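Local coordinates for protein neural CELL adhesion molecule 1,140 KDA isoform (Homo sapiens, PDB 2VKW) that probably mediates adhesion between neural cells through an extracellular region that includes two fibronectin type III domains, at residues P12-V17 and E95-S100; V26-P31 and G68-V73; V37-Y42 and L85-G90; Y20-Q25 and Q133-S138. All blocks are in the same frame, centred on the assembly; numbering follows the deposited sequence.

Contact 1 of 4, residues P12-V17 and E95-S100; sequences PSIDQV and EISAAS
At one edge of the first fibronectin type III sandwich, P12, just ahead of strand 13-19, and I14 within it meet S97 and S100 on the broken closing strand 92-103. The two segments share no hydrogen bond, and the contact is one of side chains against backbone and hydroxyls. I14 turns its side chain across the gap. Its CB-CG1 bond is set anti to the carbonyl carbon (chi1 -67°), which sends CG2 and the CD1 end to S100. OG of S100 lies 3.6 Å from I14 CG2, while CB of S100 is 3.9 Å from I14 CD1, so that the isoleucine straddles the serine with two of its branches. Nearer the start of the strand, S97 CB presses on the carbonyl of P12, with P12 O 3.1 Å away, and P12 CD reaches the carbonyl of E95, the CD to O distance being 3.8 Å. The hydroxyl of S97 is engaged away from P12 and I14: OG is hydrogen-bonded to L85 N of strand 80-89 and gives a 3.0 Å bond to A98 O from above the carbonyl plane. S97 and S100 are held to strand 80-89 by backbone bonds. On its other side, strand 13-19 pairs with strand 24-29, where D15 and Q16 form a classic beta bulge opposite Q27. First and last strands, from different sheets, thus meet at one side of the beta sandwich, as in the fibronectin type III fold.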
loop_
_atom_site.group_PDB
_atom_site.type_symbol
_atom_site.label_atom_id
_atom_site.label_comp_id
_atom_site.label_asym_id
_atom_site.label_seq_id
_atom_site.Cartn_x
_atom_site.Cartn_y
_atom_site.Cartn_z
ATOM N N PRO A 12 6.161 -9.820 -23.986
ATOM C CA PRO A 12 5.495 -8.840 -23.123
ATOM C C PRO A 12 5.967 -7.484 -23.643
ATOM O O PRO A 12 6.907 -7.419 -24.436
ATOM C CB PRO A 12 6.083 -9.125 -21.746
ATOM C CG PRO A 12 6.545 -10.552 -21.837
ATOM C CD PRO A 12 7.106 -10.645 -23.217
ATOM N N SER A 13 5.329 -6.408 -23.207
ATOM C CA SER A 13 5.737 -5.080 -23.639
ATOM C C SER A 13 5.891 -4.176 -22.421
ATOM O O SER A 13 4.986 -4.080 -21.590
ATOM C CB SER A 13 4.703 -4.485 -24.594
ATOM O OG SER A 13 5.207 -3.298 -25.187
ATOM N N ILE A 14 7.040 -3.518 -22.316
ATOM C CA ILE A 14 7.312 -2.623 -21.197
ATOM C C ILE A 14 6.717 -1.233 -21.424
ATOM O O ILE A 14 7.123 -0.522 -22.343
ATOM C CB ILE A 14 8.840 -2.483 -20.967
ATOM C CG1 ILE A 14 9.407 -3.817 -20.481
ATOM C CG2 ILE A 14 9.131 -1.389 -19.964
ATOM C CD1 ILE A 14 10.913 -3.835 -20.377
ATOM N N ASP A 15 5.751 -0.853 -20.590
ATOM C CA ASP A 15 5.125 0.460 -20.699
ATOM C C ASP A 15 6.142 1.499 -20.266
ATOM O O ASP A 15 6.540 2.354 -21.053
ATOM C CB ASP A 15 3.896 0.558 -19.795
ATOM C CG ASP A 15 2.889 -0.527 -20.073
ATOM O OD1 ASP A 15 2.614 -0.766 -21.269
ATOM O OD2 ASP A 15 2.373 -1.133 -19.101
ATOM N N GLN A 16 6.546 1.419 -19.002
ATOM C CA GLN A 16 7.539 2.331 -18.458
ATOM C C GLN A 16 8.285 1.742 -17.257
ATOM O O GLN A 16 7.869 0.745 -16.661
ATOM C CB GLN A 16 6.896 3.660 -18.060
ATOM C CG GLN A 16 6.008 3.601 -16.838
ATOM C CD GLN A 16 6.068 4.891 -16.042
ATOM O OE1 GLN A 16 6.019 5.986 -16.610
ATOM N NE2 GLN A 16 6.173 4.772 -14.718
ATOM N N VAL A 17 9.398 2.378 -16.912
ATOM C CA VAL A 17 10.215 1.944 -15.796
ATOM C C VAL A 17 10.350 3.076 -14.773
ATOM O O VAL A 17 10.786 4.177 -15.116
ATOM C CB VAL A 17 11.631 1.539 -16.280
ATOM C CG1 VAL A 17 12.463 1.039 -15.105
ATOM C CG2 VAL A 17 11.532 0.471 -17.351
ATOM N N GLU A 95 8.913 -15.117 -26.843
ATOM C CA GLU A 95 9.745 -14.050 -27.387
ATOM C C GLU A 95 10.158 -13.050 -26.314
ATOM O O GLU A 95 9.386 -12.750 -25.404
ATOM C CB GLU A 95 8.974 -13.302 -28.482
ATOM C CG GLU A 95 8.336 -14.204 -29.523
ATOM C CD GLU A 95 9.346 -15.130 -30.159
ATOM O OE1 GLU A 95 10.279 -14.619 -30.816
ATOM O OE2 GLU A 95 9.211 -16.365 -29.990
ATOM N N ILE A 96 11.374 -12.532 -26.426
ATOM C CA ILE A 96 11.850 -11.542 -25.476
ATOM C C ILE A 96 11.318 -10.198 -25.947
ATOM O O ILE A 96 11.178 -9.960 -27.145
ATOM C CB ILE A 96 13.394 -11.460 -25.442
ATOM C CG1 ILE A 96 13.998 -12.863 -25.338
ATOM C CG2 ILE A 96 13.837 -10.627 -24.243
ATOM C CD1 ILE A 96 15.526 -12.877 -25.273
ATOM N N SER A 97 11.009 -9.325 -25.002
ATOM C CA SER A 97 10.510 -8.002 -25.336
ATOM C C SER A 97 11.687 -7.188 -25.840
ATOM O O SER A 97 12.831 -7.628 -25.785
ATOM C CB SER A 97 9.950 -7.310 -24.093
ATOM O OG SER A 97 11.002 -6.978 -23.193
ATOM N N ALA A 98 11.398 -5.997 -26.339
ATOM C CA ALA A 98 12.453 -5.117 -26.794
ATOM C C ALA A 98 13.099 -4.641 -25.493
ATOM O O ALA A 98 12.456 -4.669 -24.439
ATOM C CB ALA A 98 11.853 -3.941 -27.555
ATOM N N ALA A 99 14.360 -4.225 -25.548
ATOM C CA ALA A 99 15.036 -3.735 -24.345
ATOM C C ALA A 99 14.622 -2.285 -24.064
ATOM O O ALA A 99 14.435 -1.496 -24.990
ATOM C CB ALA A 99 16.551 -3.825 -24.519
ATOM N N SER A 100 14.458 -1.944 -22.793
ATOM C CA SER A 100 14.077 -0.587 -22.405
ATOM C C SER A 100 15.192 0.010 -21.566
ATOM O O SER A 100 15.688 -0.634 -20.653
ATOM C CB SER A 100 12.784 -0.590 -21.587
ATOM O OG SER A 100 11.647 -0.766 -22.416
#

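Contact 2 of 4, residues V26-P31 and G68-V73; sequences VQFDEP and GIVTIV
V26 and V70 form an antiparallel hydrogen-bonded pair joining the middle and outer strands of the three-stranded sheet in the first fibronectin type III sandwich. V26 N gives a bond to V70 O (2.9 Å, 166° at the hydrogen), and V70 N returns one to V26 O at 3.2 Å. The same V26 O also receives a CH contact from I69 CA at 3.1 Å. One step along, Q27 and I69 are a non-hydrogen-bonded pair. Their side chains lie on the face opposite to the valines, where Q27 CG touches I69 CG2 at 3.6 Å. Beyond it the pairing weakens, and F28 N reaches G68 O only through a long, weak bond.

On the valine face the packing is apolar. V26 CB sits 3.5 Å from V70 CG2, and V26 CG2 reaches the CD1 end of I72. The branch of V70 that faces F28 is CG1, held anti to the carbonyl carbon by a chi1 of -70°, and the two side chains cross at about a right angle. Outward, this layer is backed by the other sheet: V26 and F28 rest on L85, I72 on V83 and W46, and the F28 ring stands edge-to-face to Y42. G68, with positive phi, turns the chain out of helix 61-67 into the strand. The carbonyl oxygen of V26 lies in the plane of the F28 ring, at its edge, and the ring's CE2 ends 3.6 Å from V70 CG1.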
loop_
_atom_site.group_PDB
_atom_site.type_symbol
_atom_site.label_atom_id
_atom_site.label_comp_id
_atom_site.label_asym_id
_atom_site.label_seq_id
_atom_site.Cartn_x
_atom_site.Cartn_y
_atom_site.Cartn_z
ATOM N N VAL A 26 9.156 -2.169 -13.029
ATOM C CA VAL A 26 8.937 -2.313 -14.458
ATOM C C VAL A 26 7.458 -2.509 -14.717
ATOM O O VAL A 26 6.883 -3.509 -14.291
ATOM C CB VAL A 26 9.718 -3.536 -14.990
ATOM C CG1 VAL A 26 9.425 -3.764 -16.475
ATOM C CG2 VAL A 26 11.210 -3.327 -14.753
ATOM N N GLN A 27 6.839 -1.548 -15.397
ATOM C CA GLN A 27 5.418 -1.641 -15.727
ATOM C C GLN A 27 5.317 -2.236 -17.114
ATOM O O GLN A 27 5.905 -1.714 -18.058
ATOM C CB GLN A 27 4.758 -0.264 -15.726
ATOM C CG GLN A 27 4.738 0.412 -14.373
ATOM C CD GLN A 27 3.926 1.688 -14.384
ATOM O OE1 GLN A 27 2.727 1.664 -14.653
ATOM N NE2 GLN A 27 4.576 2.812 -14.095
ATOM N N PHE A 28 4.555 -3.314 -17.246
ATOM C CA PHE A 28 4.433 -3.968 -18.534
ATOM C C PHE A 28 3.055 -4.555 -18.769
ATOM O O PHE A 28 2.269 -4.733 -17.842
ATOM C CB PHE A 28 5.474 -5.085 -18.631
ATOM C CG PHE A 28 5.189 -6.249 -17.724
ATOM C CD1 PHE A 28 4.562 -7.393 -18.213
ATOM C CD2 PHE A 28 5.496 -6.182 -16.370
ATOM C CE1 PHE A 28 4.246 -8.454 -17.368
ATOM C CE2 PHE A 28 5.183 -7.238 -15.514
ATOM C CZ PHE A 28 4.556 -8.377 -16.017
ATOM N N ASP A 29 2.777 -4.851 -20.033
ATOM C CA ASP A 29 1.518 -5.457 -20.428
ATOM C C ASP A 29 1.812 -6.929 -20.682
ATOM O O ASP A 29 2.896 -7.276 -21.161
ATOM C CB ASP A 29 0.991 -4.830 -21.721
ATOM C CG ASP A 29 0.671 -3.354 -21.572
ATOM O OD1 ASP A 29 -0.123 -2.994 -20.672
ATOM O OD2 ASP A 29 1.209 -2.555 -22.370
ATOM N N GLU A 30 0.857 -7.792 -20.360
ATOM C CA GLU A 30 1.035 -9.218 -20.586
ATOM C C GLU A 30 1.091 -9.473 -22.083
ATOM O O GLU A 30 0.604 -8.669 -22.876
ATOM C CB GLU A 30 -0.125 -10.015 -19.971
ATOM C CG GLU A 30 -0.205 -9.926 -18.457
ATOM C CD GLU A 30 -0.998 -8.720 -17.966
ATOM O OE1 GLU A 30 -0.956 -7.650 -18.619
ATOM O OE2 GLU A 30 -1.656 -8.845 -16.911
ATOM N N PRO A 31 1.699 -10.590 -22.495
ATOM C CA PRO A 31 1.780 -10.901 -23.924
ATOM C C PRO A 31 0.373 -10.926 -24.507
ATOM O O PRO A 31 -0.559 -11.382 -23.847
ATOM C CB PRO A 31 2.420 -12.288 -23.938
ATOM C CG PRO A 31 3.285 -12.268 -22.721
ATOM C CD PRO A 31 2.395 -11.610 -21.693
ATOM N N GLY A 68 0.849 -5.428 -11.691
ATOM C CA GLY A 68 1.170 -4.726 -12.919
ATOM C C GLY A 68 2.651 -4.458 -13.118
ATOM O O GLY A 68 3.057 -3.900 -14.146
ATOM N N ILE A 69 3.471 -4.859 -12.149
ATOM C CA ILE A 69 4.909 -4.630 -12.240
ATOM C C ILE A 69 5.759 -5.778 -11.699
ATOM O O ILE A 69 5.272 -6.638 -10.963
ATOM C CB ILE A 69 5.327 -3.370 -11.445
ATOM C CG1 ILE A 69 5.141 -3.621 -9.947
ATOM C CG2 ILE A 69 4.482 -2.167 -11.860
ATOM C CD1 ILE A 69 5.484 -2.409 -9.071
ATOM N N VAL A 70 7.030 -5.782 -12.091
ATOM C CA VAL A 70 8.000 -6.743 -11.592
ATOM C C VAL A 70 9.064 -5.804 -11.048
ATOM O O VAL A 70 9.337 -4.762 -11.646
ATOM C CB VAL A 70 8.608 -7.648 -12.706
ATOM C CG1 VAL A 70 7.554 -8.622 -13.217
ATOM C CG2 VAL A 70 9.156 -6.807 -13.836
ATOM N N THR A 71 9.648 -6.140 -9.904
ATOM C CA THR A 71 10.657 -5.272 -9.320
ATOM C C THR A 71 12.068 -5.829 -9.379
ATOM O O THR A 71 12.398 -6.793 -8.693
ATOM C CB THR A 71 10.317 -4.944 -7.857
ATOM O OG1 THR A 71 9.089 -4.208 -7.813
ATOM C CG2 THR A 71 11.424 -4.113 -7.225
ATOM N N ILE A 72 12.902 -5.203 -10.196
ATOM C CA ILE A 72 14.294 -5.607 -10.341
ATOM C C ILE A 72 15.081 -5.027 -9.175
ATOM O O ILE A 72 14.873 -3.869 -8.795
ATOM C CB ILE A 72 14.860 -5.076 -11.657
ATOM C CG1 ILE A 72 14.092 -5.703 -12.823
ATOM C CG2 ILE A 72 16.340 -5.382 -11.749
ATOM C CD1 ILE A 72 14.342 -5.014 -14.139
ATOM N N VAL A 73 15.981 -5.822 -8.605
ATOM C CA VAL A 73 16.773 -5.371 -7.463
ATOM C C VAL A 73 18.280 -5.502 -7.694
ATOM O O VAL A 73 18.718 -6.013 -8.719
ATOM C CB VAL A 73 16.387 -6.174 -6.188
ATOM C CG1 VAL A 73 14.931 -5.898 -5.807
ATOM C CG2 VAL A 73 16.573 -7.666 -6.436
#

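Contact 3 of 4, residues V37-Y42 and L85-G90; sequences VPILKY and LAALNG. With SO4 (sulfate ion), chain C.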
loop_
_atom_site.group_PDB
_atom_site.type_symbol
_atom_site.label_atom_id
_atom_site.label_comp_id
_atom_site.label_asym_id
_atom_site.label_seq_id
_atom_site.Cartn_x
_atom_site.Cartn_y
_atom_site.Cartn_z
ATOM N N VAL A 37 -1.873 -21.944 -23.370
ATOM C CA VAL A 37 -1.848 -22.359 -21.967
ATOM C C VAL A 37 -1.378 -21.175 -21.119
ATOM O O VAL A 37 -0.571 -20.365 -21.567
ATOM C CB VAL A 37 -0.916 -23.580 -21.748
ATOM C CG1 VAL A 37 -1.460 -24.777 -22.509
ATOM C CG2 VAL A 37 0.497 -23.264 -22.215
ATOM N N PRO A 38 -1.881 -21.065 -19.882
ATOM C CA PRO A 38 -1.554 -19.990 -18.940
ATOM C C PRO A 38 -0.077 -19.695 -18.724
ATOM O O PRO A 38 0.729 -20.597 -18.501
ATOM C CB PRO A 38 -2.224 -20.445 -17.641
ATOM C CG PRO A 38 -3.349 -21.292 -18.113
ATOM C CD PRO A 38 -2.715 -22.083 -19.226
ATOM N N ILE A 39 0.265 -18.415 -18.776
ATOM C CA ILE A 39 1.633 -17.985 -18.538
ATOM C C ILE A 39 1.930 -18.291 -17.068
ATOM O O ILE A 39 1.137 -17.961 -16.186
ATOM C CB ILE A 39 1.771 -16.481 -18.791
ATOM C CG1 ILE A 39 1.509 -16.185 -20.270
ATOM C CG2 ILE A 39 3.151 -16.012 -18.383
ATOM C CD1 ILE A 39 1.347 -14.716 -20.569
ATOM N N LEU A 40 3.068 -18.923 -16.806
ATOM C CA LEU A 40 3.440 -19.289 -15.441
ATOM C C LEU A 40 4.390 -18.303 -14.765
ATOM O O LEU A 40 4.243 -18.010 -13.577
ATOM C CB LEU A 40 4.071 -20.677 -15.433
ATOM C CG LEU A 40 3.254 -21.791 -16.092
ATOM C CD1 LEU A 40 4.015 -23.097 -16.007
ATOM C CD2 LEU A 40 1.899 -21.916 -15.404
ATOM N N LYS A 41 5.362 -17.796 -15.517
ATOM C CA LYS A 41 6.332 -16.861 -14.961
ATOM C C LYS A 41 6.834 -15.863 -16.006
ATOM O O LYS A 41 6.615 -16.018 -17.208
ATOM C CB LYS A 41 7.547 -17.620 -14.411
ATOM C CG LYS A 41 7.242 -18.764 -13.446
ATOM C CD LYS A 41 6.757 -18.267 -12.088
ATOM C CE LYS A 41 6.451 -19.442 -11.155
ATOM N NZ LYS A 41 6.065 -19.015 -9.774
ATOM N N TYR A 42 7.515 -14.835 -15.524
ATOM C CA TYR A 42 8.101 -13.835 -16.385
ATOM C C TYR A 42 9.579 -13.849 -16.048
ATOM O O TYR A 42 9.956 -14.077 -14.894
ATOM C CB TYR A 42 7.514 -12.456 -16.098
ATOM C CG TYR A 42 6.130 -12.261 -16.659
ATOM C CD1 TYR A 42 5.943 -11.898 -17.994
ATOM C CD2 TYR A 42 5.004 -12.478 -15.868
ATOM C CE1 TYR A 42 4.664 -11.756 -18.525
ATOM C CE2 TYR A 42 3.725 -12.345 -16.385
ATOM C CZ TYR A 42 3.558 -11.982 -17.715
ATOM O OH TYR A 42 2.286 -11.854 -18.231
ATOM N N LEU A 85 11.879 -8.354 -20.921
ATOM C CA LEU A 85 11.073 -9.412 -20.304
ATOM C C LEU A 85 10.666 -10.494 -21.285
ATOM O O LEU A 85 10.561 -10.257 -22.479
ATOM C CB LEU A 85 9.795 -8.816 -19.702
ATOM C CG LEU A 85 9.914 -7.631 -18.749
ATOM C CD1 LEU A 85 8.559 -6.955 -18.590
ATOM C CD2 LEU A 85 10.441 -8.117 -17.410
ATOM N N ALA A 86 10.418 -11.685 -20.757
ATOM C CA ALA A 86 9.991 -12.824 -21.562
ATOM C C ALA A 86 8.999 -13.593 -20.705
ATOM O O ALA A 86 9.067 -13.533 -19.476
ATOM C CB ALA A 86 11.181 -13.705 -21.908
ATOM N N ALA A 87 8.089 -14.320 -21.347
ATOM C CA ALA A 87 7.082 -15.090 -20.626
ATOM C C ALA A 87 7.265 -16.593 -20.803
ATOM O O ALA A 87 7.638 -17.064 -21.878
ATOM C CB ALA A 87 5.695 -14.680 -21.084
ATOM N N LEU A 88 6.997 -17.341 -19.742
ATOM C CA LEU A 88 7.116 -18.788 -19.776
ATOM C C LEU A 88 5.768 -19.443 -19.510
ATOM O O LEU A 88 5.061 -19.055 -18.580
ATOM C CB LEU A 88 8.112 -19.271 -18.717
ATOM C CG LEU A 88 8.197 -20.781 -18.481
ATOM C CD1 LEU A 88 9.202 -21.389 -19.433
ATOM C CD2 LEU A 88 8.614 -21.058 -17.040
ATOM N N ASN A 89 5.407 -20.421 -20.340
ATOM C CA ASN A 89 4.171 -21.163 -20.138
ATOM C C ASN A 89 4.460 -22.645 -20.381
ATOM O O ASN A 89 5.621 -23.034 -20.535
ATOM C CB ASN A 89 3.057 -20.664 -21.060
ATOM C CG ASN A 89 3.273 -21.048 -22.504
ATOM O OD1 ASN A 89 4.269 -21.682 -22.853
ATOM N ND2 ASN A 89 2.334 -20.661 -23.357
ATOM N N GLY A 90 3.413 -23.464 -20.408
ATOM C CA GLY A 90 3.588 -24.890 -20.620
ATOM C C GLY A 90 4.483 -25.308 -21.780
ATOM O O GLY A 90 5.101 -26.367 -21.721
HETATM S S SO4 C . 7.963 -17.800 -7.251
HETATM O O1 SO4 C . 7.087 -18.951 -7.014
HETATM O O2 SO4 C . 9.320 -18.108 -6.780
HETATM O O3 SO4 C . 7.448 -16.630 -6.524
HETATM O O4 SO4 C . 8.000 -17.515 -8.695
HETATM O O HOH W 1 1.005 -23.186 -18.980
#
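The Y42 ring carries I39 CG2 on one face, 4.1 Å above its plane and offset toward the rim, while A87 CB approaches the ring obliquely, 4.0 Å from CE1. The same A87 methyl meets I39 CG2, which gives a small apolar cluster of three side chains. The N89 amide is the second flat group: the V37 and N89 side chains cross at about a right angle, V37 CG2 3.4 Å from N89 ND2. That nitrogen makes a weak bond to V37 O and a regular hydrogen bond to D7 O, while OD1 is taken by K91 N.

Between these groups L40 and K41 both face L88 in a classic beta bulge. L88 O takes L40 N at 2.7 Å and, weakly, K41 N, and L88 N bonds back to K41 O. A water bridges P38 O and G90 N where the pairing ends. K41 bends at chi2 (-72°) to bring NZ within 2.7 Å of sulfate O4. It also forms a salt bridge with D60, and the sulfate, probably from the crystallisation liquor, is bound as well by R148 of the second subunit. In the four-stranded sheet, strand 41-48 lies between 55-60 and 80-89, and strand 92-103 flanks 80-89 beyond.

Contact 4 of 4, residues Y20-Q25 and Q133-S138; sequences YSSTAQ and QDDGGS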
loop_
_atom_site.group_PDB
_atom_site.type_symbol
_atom_site.label_atom_id
_atom_site.label_comp_id
_atom_site.label_asym_id
_atom_site.label_seq_id
_atom_site.Cartn_x
_atom_site.Cartn_y
_atom_site.Cartn_z
ATOM N N TYR A 20 14.489 3.647 -8.684
ATOM C CA TYR A 20 14.857 4.283 -7.439
ATOM C C TYR A 20 16.388 4.216 -7.466
ATOM O O TYR A 20 16.986 4.210 -8.546
ATOM C CB TYR A 20 14.267 3.556 -6.220
ATOM C CG TYR A 20 14.123 4.474 -5.010
ATOM C CD1 TYR A 20 13.256 5.572 -5.039
ATOM C CD2 TYR A 20 14.910 4.293 -3.868
ATOM C CE1 TYR A 20 13.185 6.472 -3.965
ATOM C CE2 TYR A 20 14.846 5.181 -2.790
ATOM C CZ TYR A 20 13.988 6.269 -2.846
ATOM O OH TYR A 20 13.961 7.167 -1.800
ATOM N N SER A 21 17.032 4.157 -6.310
ATOM C CA SER A 21 18.486 4.138 -6.274
ATOM C C SER A 21 19.119 2.794 -6.608
ATOM O O SER A 21 20.082 2.727 -7.373
ATOM C CB SER A 21 18.967 4.579 -4.897
ATOM O OG SER A 21 18.374 5.806 -4.534
ATOM N N SER A 22 18.583 1.726 -6.034
ATOM C CA SER A 22 19.136 0.404 -6.266
ATOM C C SER A 22 18.104 -0.604 -6.737
ATOM O O SER A 22 18.356 -1.812 -6.724
ATOM C CB SER A 22 19.803 -0.101 -4.987
ATOM O OG SER A 22 18.862 -0.179 -3.933
ATOM N N THR A 23 16.946 -0.107 -7.156
ATOM C CA THR A 23 15.871 -0.970 -7.636
ATOM C C THR A 23 15.070 -0.227 -8.700
ATOM O O THR A 23 15.257 0.974 -8.907
ATOM C CB THR A 23 14.895 -1.359 -6.491
ATOM O OG1 THR A 23 14.233 -0.182 -6.013
ATOM C CG2 THR A 23 15.644 -2.010 -5.328
ATOM N N ALA A 24 14.177 -0.946 -9.374
ATOM C CA ALA A 24 13.336 -0.345 -10.397
ATOM C C ALA A 24 12.033 -1.117 -10.605
ATOM O O ALA A 24 12.026 -2.350 -10.631
ATOM C CB ALA A 24 14.095 -0.254 -11.702
ATOM N N GLN A 25 10.932 -0.381 -10.730
ATOM C CA GLN A 25 9.629 -0.982 -10.974
ATOM C C GLN A 25 9.392 -0.990 -12.480
ATOM O O GLN A 25 9.430 0.044 -13.136
ATOM C CB GLN A 25 8.526 -0.183 -10.281
ATOM C CG GLN A 25 8.600 -0.218 -8.772
ATOM C CD GLN A 25 7.571 0.694 -8.136
ATOM O OE1 GLN A 25 7.643 1.916 -8.267
ATOM N NE2 GLN A 25 6.598 0.105 -7.452
ATOM N N GLN A 133 13.627 -3.652 1.601
ATOM C CA GLN A 133 13.168 -2.871 0.455
ATOM C C GLN A 133 14.374 -2.052 0.005
ATOM O O GLN A 133 15.476 -2.244 0.533
ATOM C CB GLN A 133 12.012 -1.938 0.843
ATOM C CG GLN A 133 10.666 -2.642 1.082
ATOM C CD GLN A 133 10.163 -3.419 -0.138
ATOM O OE1 GLN A 133 10.742 -4.437 -0.530
ATOM N NE2 GLN A 133 9.084 -2.934 -0.744
ATOM N N ASP A 134 14.184 -1.152 -0.959
ATOM C CA ASP A 134 15.289 -0.324 -1.434
ATOM C C ASP A 134 15.784 0.562 -0.291
ATOM O O ASP A 134 14.996 1.261 0.349
ATOM C CB ASP A 134 14.842 0.561 -2.600
ATOM C CG ASP A 134 16.008 1.025 -3.461
ATOM O OD1 ASP A 134 17.078 1.334 -2.902
ATOM O OD2 ASP A 134 15.853 1.089 -4.697
ATOM N N ASP A 135 17.085 0.544 -0.032
ATOM C CA ASP A 135 17.617 1.358 1.049
ATOM C C ASP A 135 18.123 2.720 0.598
ATOM O O ASP A 135 18.652 3.477 1.402
ATOM C CB ASP A 135 18.730 0.615 1.797
ATOM C CG ASP A 135 19.908 0.251 0.908
ATOM O OD1 ASP A 135 20.029 0.797 -0.216
ATOM O OD2 ASP A 135 20.727 -0.583 1.352
ATOM N N GLY A 136 17.962 3.036 -0.682
ATOM C CA GLY A 136 18.414 4.327 -1.175
ATOM C C GLY A 136 19.877 4.372 -1.591
ATOM O O GLY A 136 20.371 5.419 -2.008
ATOM N N GLY A 137 20.567 3.239 -1.478
ATOM C CA GLY A 137 21.969 3.174 -1.862
ATOM C C GLY A 137 22.914 3.405 -0.698
ATOM O O GLY A 137 24.109 3.629 -0.890
ATOM N N SER A 138 22.370 3.368 0.512
ATOM C CA SER A 138 23.157 3.558 1.722
ATOM C C SER A 138 22.437 2.752 2.805
ATOM O O SER A 138 21.212 2.798 2.911
ATOM C CB SER A 138 23.223 5.042 2.085
ATOM O OG SER A 138 24.267 5.291 3.010
#
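The interface between the two fibronectin type III domains centres on D134, whose carboxylate is received by the turn Y20-T23. Hydrogen bonds dominate. S22 N donates to D134 OD2 at 3.1 Å on the syn lone pair, and S22 OG donates to D134 OD1 at 2.6 Å from above the carboxylate plane. G136 N reaches the same OD1 from the opposite face at 2.9 Å, closing an Asx turn; OD1 is therefore gripped from both faces. T23 OG1 lies 2.4 Å from D134 OD2, a distance so short that the modelled geometry is doubtful. D134 can reach this turn because its CG is anti to the backbone N (chi1 -158°). D135 makes a second Asx turn, its OD1 accepting from G137 N.

Van der Waals contacts fill in around the bonds. The carboxylate stands at the edge of the Y20 ring, the two planes 75° apart, with OD2 3.4 Å from CD2. Y20 CE2 meets the CA of G136 at 4.0 Å, and S21 CB rests 3.3 Å from G136 O. The polar ends of Y20 and S21 look to the segment joining the domains: Y20 OH bonds E109 O and S21 OG bonds P106 O.

A single acid of the second domain is thus satisfied by the backbone NH and hydroxyl of S22 and, in its own loop, by G136 N, an environment that would probably favour its charged form and help fix how the domains are set against each other.

Contacts 1, 2 and 3 lie within the first domain, whereas contact 4 joins it to the second. Contact 2 pairs strands within the three-stranded sheet and contact 3 within the four-stranded one, while contact 1 bridges the outer strands 13-19 and 92-103 of the two. Backbone pairing governs contacts 2 and 3; their buried faces converge where F28 and P31 meet Y42, while the outer face of contact 3 bears a lysine and a sulfate. Contact 1 lies at the side of the sandwich, partly buried, and is held by packing. Contact 4 uses the start of strand 24-29 and the turn before it, where a carboxylate bound by S22 replaces strand pairing and apolar packing.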